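Serine protease inhibitor 4, isoform B (Drosophila melanogaster, PDB 4P0F) probably inhibits serine and cysteine endopeptidases as a serpin, and is captured here in its cleaved form. Local coordinates at residues A[131-134]-A[135-139]; A[139-143]-A[144-148]; A[252-255]-A[256-259]; A[20-23]-A[24-28]. All blocks are in the same frame, centred on the assembly; numbering follows the deposited sequence.

Interaction 1 (A[131-134]-A[135-139]); sequences QAAA and TINNW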
# COMPACT_ATOMS: atom_id res chain seq x y z
N GLN A 131 9.38 -10.34 -22.88
CA GLN A 131 10.57 -10.71 -22.12
C GLN A 131 10.82 -9.71 -20.98
O GLN A 131 11.11 -10.11 -19.85
CB GLN A 131 11.77 -10.78 -23.05
CG GLN A 131 13.11 -11.01 -22.40
CD GLN A 131 14.23 -10.91 -23.42
OE1 GLN A 131 14.87 -9.86 -23.56
NE2 GLN A 131 14.44 -11.98 -24.17
N ALA A 132 10.69 -8.43 -21.28
CA ALA A 132 10.91 -7.39 -20.26
C ALA A 132 9.88 -7.47 -19.12
O ALA A 132 10.24 -7.35 -17.95
CB ALA A 132 10.87 -6.02 -20.91
N ALA A 133 8.62 -7.69 -19.46
CA ALA A 133 7.58 -7.82 -18.46
C ALA A 133 7.87 -9.04 -17.60
O ALA A 133 7.73 -8.99 -16.38
CB ALA A 133 6.22 -7.93 -19.11
N ALA A 134 8.28 -10.14 -18.23
CA ALA A 134 8.58 -11.36 -17.48
C ALA A 134 9.70 -11.11 -16.49
O ALA A 134 9.64 -11.56 -15.35
CB ALA A 134 8.94 -12.50 -18.43
N THR A 135 10.74 -10.38 -16.90
CA THR A 135 11.84 -10.04 -16.01
C THR A 135 11.36 -9.25 -14.80
O THR A 135 11.68 -9.58 -13.65
CB THR A 135 12.93 -9.26 -16.76
OG1 THR A 135 13.51 -10.12 -17.74
CG2 THR A 135 14.03 -8.78 -15.82
N ILE A 136 10.58 -8.21 -15.05
CA ILE A 136 10.02 -7.38 -13.98
C ILE A 136 9.10 -8.20 -13.08
O ILE A 136 9.21 -8.17 -11.85
CB ILE A 136 9.24 -6.18 -14.57
CG1 ILE A 136 10.22 -5.24 -15.30
CG2 ILE A 136 8.47 -5.44 -13.48
CD1 ILE A 136 9.56 -4.27 -16.29
N ASN A 137 8.20 -8.94 -13.70
CA ASN A 137 7.15 -9.61 -12.95
C ASN A 137 7.69 -10.80 -12.16
O ASN A 137 7.20 -11.10 -11.07
CB ASN A 137 6.03 -10.03 -13.89
CG ASN A 137 5.28 -8.83 -14.44
OD1 ASN A 137 5.31 -7.75 -13.85
ND2 ASN A 137 4.62 -9.01 -15.57
N ASN A 138 8.72 -11.44 -12.70
CA ASN A 138 9.37 -12.52 -11.97
C ASN A 138 10.10 -11.99 -10.74
O ASN A 138 10.09 -12.63 -9.68
CB ASN A 138 10.33 -13.28 -12.89
CG ASN A 138 9.61 -14.13 -13.92
OD1 ASN A 138 8.41 -14.38 -13.80
ND2 ASN A 138 10.34 -14.58 -14.93
N TRP A 139 10.70 -10.82 -10.86
CA TRP A 139 11.38 -10.20 -9.73
C TRP A 139 10.34 -9.87 -8.65
O TRP A 139 10.54 -10.17 -7.48
CB TRP A 139 12.15 -8.94 -10.17
CG TRP A 139 12.85 -8.25 -9.03
CD1 TRP A 139 14.08 -8.56 -8.53
CD2 TRP A 139 12.35 -7.17 -8.23
NE1 TRP A 139 14.38 -7.73 -7.47
CE2 TRP A 139 13.33 -6.87 -7.27
CE3 TRP A 139 11.16 -6.42 -8.24
CZ2 TRP A 139 13.17 -5.85 -6.33
CZ3 TRP A 139 11.00 -5.42 -7.29
CH2 TRP A 139 12.00 -5.15 -6.35

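Interaction 2 (A[139-143]-A[144-148]); sequences WVEQR and TNHLI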
# COMPACT_ATOMS: atom_id res chain seq x y z
N TRP A 139 10.70 -10.82 -10.86
CA TRP A 139 11.38 -10.20 -9.73
C TRP A 139 10.34 -9.87 -8.65
O TRP A 139 10.54 -10.17 -7.48
CB TRP A 139 12.15 -8.94 -10.17
CG TRP A 139 12.85 -8.25 -9.03
CD1 TRP A 139 14.08 -8.56 -8.53
CD2 TRP A 139 12.35 -7.17 -8.23
NE1 TRP A 139 14.38 -7.73 -7.47
CE2 TRP A 139 13.33 -6.87 -7.27
CE3 TRP A 139 11.16 -6.42 -8.24
CZ2 TRP A 139 13.17 -5.85 -6.33
CZ3 TRP A 139 11.00 -5.42 -7.29
CH2 TRP A 139 12.00 -5.15 -6.35
N VAL A 140 9.23 -9.27 -9.06
CA VAL A 140 8.15 -8.96 -8.13
C VAL A 140 7.62 -10.22 -7.42
O VAL A 140 7.42 -10.20 -6.21
CB VAL A 140 6.97 -8.24 -8.82
CG1 VAL A 140 5.78 -8.10 -7.87
CG2 VAL A 140 7.42 -6.85 -9.30
N GLU A 141 7.40 -11.30 -8.15
CA GLU A 141 6.98 -12.55 -7.51
C GLU A 141 7.99 -13.00 -6.46
O GLU A 141 7.61 -13.45 -5.38
CB GLU A 141 6.79 -13.67 -8.53
CG GLU A 141 5.56 -13.50 -9.40
CD GLU A 141 5.02 -14.82 -9.92
OE1 GLU A 141 5.09 -15.83 -9.18
OE2 GLU A 141 4.51 -14.85 -11.06
N GLN A 142 9.27 -12.89 -6.79
CA GLN A 142 10.31 -13.36 -5.88
C GLN A 142 10.38 -12.50 -4.61
O GLN A 142 10.80 -12.99 -3.56
CB GLN A 142 11.67 -13.39 -6.59
CG GLN A 142 11.75 -14.48 -7.65
CD GLN A 142 11.58 -15.89 -7.08
OE1 GLN A 142 11.92 -16.15 -5.93
NE2 GLN A 142 11.02 -16.79 -7.89
N ARG A 143 9.93 -11.25 -4.70
CA ARG A 143 9.94 -10.35 -3.55
C ARG A 143 8.63 -10.38 -2.76
O ARG A 143 8.52 -9.71 -1.73
CB ARG A 143 10.21 -8.90 -4.00
CG ARG A 143 11.51 -8.69 -4.77
CD ARG A 143 12.75 -8.77 -3.89
NE ARG A 143 13.15 -10.15 -3.60
CZ ARG A 143 13.88 -10.91 -4.42
NH1 ARG A 143 14.29 -10.44 -5.59
NH2 ARG A 143 14.19 -12.15 -4.06
N THR A 144 7.64 -11.14 -3.23
CA THR A 144 6.32 -11.16 -2.59
C THR A 144 5.83 -12.57 -2.30
O THR A 144 4.62 -12.79 -2.15
CB THR A 144 5.25 -10.44 -3.46
OG1 THR A 144 5.12 -11.09 -4.73
CG2 THR A 144 5.58 -8.97 -3.66
N ASN A 145 6.75 -13.53 -2.22
CA ASN A 145 6.41 -14.94 -1.95
C ASN A 145 5.41 -15.44 -2.99
O ASN A 145 4.50 -16.19 -2.68
CB ASN A 145 5.85 -15.10 -0.53
CG ASN A 145 5.86 -16.55 -0.06
OD1 ASN A 145 6.65 -17.36 -0.55
ND2 ASN A 145 4.99 -16.87 0.90
N HIS A 146 5.62 -14.98 -4.22
CA HIS A 146 4.78 -15.31 -5.37
C HIS A 146 3.31 -14.90 -5.24
O HIS A 146 2.45 -15.42 -5.96
CB HIS A 146 4.87 -16.81 -5.66
CG HIS A 146 6.26 -17.27 -5.95
ND1 HIS A 146 6.81 -17.21 -7.21
CD2 HIS A 146 7.21 -17.79 -5.14
CE1 HIS A 146 8.05 -17.68 -7.17
NE2 HIS A 146 8.32 -18.04 -5.92
N LEU A 147 3.01 -13.93 -4.38
CA LEU A 147 1.62 -13.51 -4.19
C LEU A 147 1.18 -12.44 -5.18
O LEU A 147 -0.01 -12.32 -5.46
CB LEU A 147 1.43 -13.00 -2.76
CG LEU A 147 1.62 -14.05 -1.67
CD1 LEU A 147 1.68 -13.37 -0.31
CD2 LEU A 147 0.51 -15.08 -1.72
N ILE A 148 2.12 -11.65 -5.69
CA ILE A 148 1.82 -10.62 -6.66
C ILE A 148 2.38 -11.05 -8.01
O ILE A 148 3.59 -11.04 -8.21
CB ILE A 148 2.39 -9.25 -6.26
CG1 ILE A 148 1.93 -8.85 -4.85
CG2 ILE A 148 2.02 -8.18 -7.28
CD1 ILE A 148 0.42 -8.73 -4.66
O HOH W 1 9.62 -13.20 -1.15

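Interaction 3 (A[252-255]-A[256-259]); sequences LTTL and SQIT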
# COMPACT_ATOMS: atom_id res chain seq x y z
N LEU A 252 -11.59 13.54 9.06
CA LEU A 252 -11.69 14.57 10.09
C LEU A 252 -10.73 14.32 11.24
O LEU A 252 -10.58 15.18 12.11
CB LEU A 252 -13.12 14.64 10.65
CG LEU A 252 -14.27 14.91 9.68
CD1 LEU A 252 -15.61 14.74 10.37
CD2 LEU A 252 -14.16 16.29 9.10
N THR A 253 -10.07 13.17 11.24
CA THR A 253 -9.15 12.84 12.32
C THR A 253 -7.84 12.34 11.71
O THR A 253 -7.60 12.54 10.52
CB THR A 253 -9.77 11.81 13.29
OG1 THR A 253 -8.96 11.70 14.47
CG2 THR A 253 -9.94 10.46 12.63
N THR A 254 -6.98 11.75 12.53
CA THR A 254 -5.73 11.17 12.05
C THR A 254 -5.53 9.78 12.61
O THR A 254 -6.05 9.45 13.67
CB THR A 254 -4.49 12.01 12.43
OG1 THR A 254 -4.30 11.97 13.85
CG2 THR A 254 -4.62 13.46 11.95
N LEU A 255 -4.75 8.99 11.91
CA LEU A 255 -4.41 7.66 12.40
C LEU A 255 -3.75 7.74 13.78
O LEU A 255 -4.02 6.93 14.67
CB LEU A 255 -3.49 6.97 11.40
CG LEU A 255 -3.06 5.54 11.72
CD1 LEU A 255 -4.27 4.64 11.85
CD2 LEU A 255 -2.12 5.06 10.62
N SER A 256 -2.91 8.75 13.97
CA SER A 256 -2.21 8.93 15.24
C SER A 256 -3.20 9.21 16.38
O SER A 256 -3.05 8.70 17.49
CB SER A 256 -1.20 10.07 15.13
OG SER A 256 -0.62 10.38 16.39
N GLN A 257 -4.23 10.00 16.10
CA GLN A 257 -5.22 10.29 17.12
C GLN A 257 -6.03 9.04 17.45
O GLN A 257 -6.34 8.78 18.62
CB GLN A 257 -6.13 11.43 16.69
CG GLN A 257 -5.46 12.78 16.89
CD GLN A 257 -6.43 13.93 16.78
OE1 GLN A 257 -7.42 13.99 17.52
NE2 GLN A 257 -6.16 14.85 15.86
N ILE A 258 -6.37 8.25 16.43
CA ILE A 258 -7.08 6.99 16.65
C ILE A 258 -6.24 6.03 17.50
O ILE A 258 -6.73 5.53 18.51
CB ILE A 258 -7.48 6.33 15.31
CG1 ILE A 258 -8.55 7.17 14.62
CG2 ILE A 258 -8.00 4.91 15.52
CD1 ILE A 258 -8.83 6.78 13.19
N THR A 259 -4.99 5.78 17.14
CA THR A 259 -4.22 4.80 17.91
C THR A 259 -3.86 5.31 19.30
O THR A 259 -3.71 4.52 20.24
CB THR A 259 -2.93 4.36 17.20
OG1 THR A 259 -2.05 5.47 17.07
CG2 THR A 259 -3.24 3.77 15.84
O HOH W 2 -9.65 13.95 16.30
O HOH W 3 -2.91 14.19 15.03

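Interaction 4 (A[20-23]-A[24-28]); sequences NVYG and KLSGQ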
# COMPACT_ATOMS: atom_id res chain seq x y z
N ASN A 20 -6.04 9.83 1.81
CA ASN A 20 -6.34 10.49 0.55
C ASN A 20 -6.56 9.46 -0.57
O ASN A 20 -7.54 9.54 -1.31
CB ASN A 20 -5.21 11.45 0.16
CG ASN A 20 -5.13 12.67 1.06
OD1 ASN A 20 -6.00 12.93 1.89
ND2 ASN A 20 -4.08 13.46 0.87
N VAL A 21 -5.64 8.51 -0.67
CA VAL A 21 -5.72 7.47 -1.71
C VAL A 21 -6.94 6.57 -1.48
O VAL A 21 -7.69 6.26 -2.41
CB VAL A 21 -4.43 6.63 -1.74
CG1 VAL A 21 -4.60 5.40 -2.62
CG2 VAL A 21 -3.25 7.48 -2.23
N TYR A 22 -7.14 6.17 -0.22
CA TYR A 22 -8.27 5.31 0.16
C TYR A 22 -9.58 5.96 -0.27
O TYR A 22 -10.46 5.32 -0.85
CB TYR A 22 -8.21 5.07 1.67
CG TYR A 22 -9.26 4.17 2.30
CD1 TYR A 22 -9.58 2.93 1.75
CD2 TYR A 22 -9.87 4.54 3.49
CE1 TYR A 22 -10.52 2.11 2.36
CE2 TYR A 22 -10.81 3.73 4.10
CZ TYR A 22 -11.13 2.52 3.54
OH TYR A 22 -12.07 1.74 4.18
N GLY A 23 -9.70 7.27 -0.03
CA GLY A 23 -10.89 7.99 -0.43
C GLY A 23 -11.12 7.98 -1.92
O GLY A 23 -12.25 7.78 -2.37
N LYS A 24 -10.07 8.21 -2.71
CA LYS A 24 -10.21 8.20 -4.16
C LYS A 24 -10.46 6.79 -4.71
O LYS A 24 -11.16 6.63 -5.70
CB LYS A 24 -8.96 8.80 -4.82
CG LYS A 24 -8.69 10.26 -4.46
CD LYS A 24 -9.91 11.15 -4.62
CE LYS A 24 -9.56 12.59 -4.29
NZ LYS A 24 -10.75 13.47 -4.27
N LEU A 25 -9.87 5.78 -4.08
CA LEU A 25 -10.07 4.40 -4.53
C LEU A 25 -11.48 3.93 -4.22
O LEU A 25 -12.11 3.25 -5.02
CB LEU A 25 -9.07 3.45 -3.88
CG LEU A 25 -7.62 3.53 -4.37
CD1 LEU A 25 -6.72 2.63 -3.53
CD2 LEU A 25 -7.52 3.15 -5.85
N SER A 26 -11.97 4.28 -3.03
CA SER A 26 -13.31 3.89 -2.61
C SER A 26 -14.35 4.50 -3.55
O SER A 26 -15.35 3.87 -3.87
CB SER A 26 -13.57 4.33 -1.17
OG SER A 26 -12.73 3.62 -0.27
N GLY A 27 -14.11 5.73 -3.97
CA GLY A 27 -14.97 6.38 -4.94
C GLY A 27 -14.89 5.70 -6.30
O GLY A 27 -15.89 5.61 -7.00
N GLN A 28 -13.71 5.23 -6.67
CA GLN A 28 -13.50 4.61 -7.98
C GLN A 28 -14.02 3.17 -8.00
O GLN A 28 -14.44 2.68 -9.05
CB GLN A 28 -12.01 4.65 -8.37
CG GLN A 28 -11.73 4.32 -9.84
CD GLN A 28 -10.24 4.22 -10.17
OE1 GLN A 28 -9.42 4.98 -9.66
NE2 GLN A 28 -9.89 3.26 -11.04

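Interaction 1 (A[131-134]-A[135-139])
A133 and N137 meet one turn apart on helix 129-143, the helix that lies across the large central sheet in the serpin fold. The N137 side chain turns back along the axis: with CG beside its own backbone N (chi1 -69°), the chain folds over the carbonyl it already binds. CB starts 3.2 Å from A133 O, and CG lies 3.1 Å from that same oxygen. At the tip the two amide atoms divide. ND2 stays on the A133 side, 4.0 Å from A133 CB, but its angle to A133 O is too poor for a bond, and its hydrogen-bond partner lies beyond this turn; OD1 accepts a hydrogen bond from V152 N, tying the helix to the loop that follows it. Asparagine suits this place because a short amide, itself buried, can accept from a backbone N-H of the neighbouring loop, while A133, an alanine, is small enough for the amide to lie against. On the sheet-facing side, I136 gives the helix bulk, packing on F98, V164 and V166, with A132 resting on F126. Four consecutive backbone bonds hold this turn; the shortest runs from N137 N to A133 O at 2.7 Å, with the donor nearly along the C=O axis.

Interaction 2 (A[139-143]-A[144-148])
Backbone bonds close the end of helix 129-143 on E141 O, which accepts from H146 N at 2.8 Å and from T144 N at 3.2 Å. The first spans five residues, as in a Schellman motif, but the companion bond from N145 N to Q142 O is replaced by a water, 2.7 Å from Q142 O and 3.1 Å from N145 N. N145 and H146 both have positive phi, which asparagine tolerates well, and they form the centre of a type I' turn from T144 to L147.

Among side-chain bonds, T144 OG1 donates to V140 O (2.9 Å), coming from above the carbonyl plane, and accepts from I148 N (3.2 Å). Its chi1 of 60° sets the hydroxyl between these two partners. A valine here would keep the bulk but is likely to leave I148 N without its acceptor and the chain beyond the turn less firmly held. H146 ND1 donates to E141 OE1 (3.0 Å), the oxygen lying in the ring plane while the carboxylate stands 88° to the ring.

The apolar contact is V140 CG1 against I148 CG2, at 3.8 Å. Beneath it lie the central strands: V140 packs on V166 of strand 161-174 and A334 of strand 328-341, T144 and L147 on A332, and I148 on F321 of strand 311-324.

Interaction 3 (A[252-255]-A[256-259])
The side chains of T254 and Q257 slant across one another at the start of helix 255-260, the T254 hydroxyl lying against the aliphatic part of the glutamine, with OG1 3.4 Å from Q257 CG. The torsion responsible is the T254 chi1 of 67°, which places OG1 between the backbone N and the carbonyl carbon and so swings it forward over the first turn. There it accepts from Q257 N at 3.0 Å, with an N-H...O angle of 154°. T253, one residue earlier, meets two side chains with its two branches. Its OG1 lies 3.6 Å from Q257 CB, where the two chains slant past each other; its methyl CG2 touches I258 CD1 at 3.9 Å, and these two side chains cross at about a right angle.

This is an N-cap: T254 precedes the first helical residue, and its hydroxyl takes up an N-H that has no earlier turn to supply a carbonyl. Threonine is well chosen, having an acceptor on a short, branched stem. T253 and I258 occupy the positions of a hydrophobic staple, although the threonine brings just one methyl to it. The remaining length of Q257 is extended, and its amide is joined to the threonines through water: one water lies 3.0 Å from T253 OG1 and donates to Q257 OE1, while another lies 2.9 Å from T254 OG1 and is held weakly by Q257 NE2. Behind the cap, I258 N bonds to T254 O and T259 N to L255 O, while the buried L255 packs on D369, and I258 on L250.

Interaction 4 (A[20-23]-A[24-28])
Y22 O is gripped twice by one residue: S26 N donates at 2.8 Å and S26 OG at 2.9 Å. The two donors arrive from opposite faces of the carbonyl plane, the hydroxyl standing 40° out of it. Serine manages this because its chi1 of -66° keeps OG beside its own backbone N, folded back toward the preceding turn of helix 6-28. There OG also sits over one face of the Y22 ring, 3.8 Å from Y22 CE1. With an alanine in its place, Y22 O would probably keep the backbone donor alone, and the ring would lose the polar atom resting on that face.

Tyrosine suits its site by reaching further: its OH is hydrogen-bonded to S376 and T361, on strands 370-377 and 360-366, and its ring meets that of W374. A quarter-turn away the helix is apolar. V21 and L25 lie side by side and point the same way, V21 CG1 touching L25 CD1 at 3.6 Å, and both pack on F36. Their backbones are joined by L25 N to V21 O (2.8 Å), and G27 N closes on G23 O at 3.2 Å.

Since the S26 proton is spent on a carbonyl of its own helix, a polar atom can lie over the tyrosine ring with its donor already satisfied, without needing that ring as acceptor.

In the fold
Along the chain the order is interaction 4, then 1, 2 and 3. Interactions 1 and 2 run on from each other through W139 on helix 129-143, their centres about 11 Å apart: the body of that helix and its closing turn, both laid on the central strands. Among these, strand 328-341 lies between 161-174 and 311-324, consistent with insertion of the reactive loop after cleavage. Interactions 2 and 4 lie on opposite sides of the chain's centre, about 25 Å between centres. The centre of interaction 3, starting helix 255-260, is about 18 Å from that of interaction 4 and 39 Å from that of interaction 1. Apart from the overlap of 1 and 2, none touches another: they are local contacts on three helices of the single serpin domain.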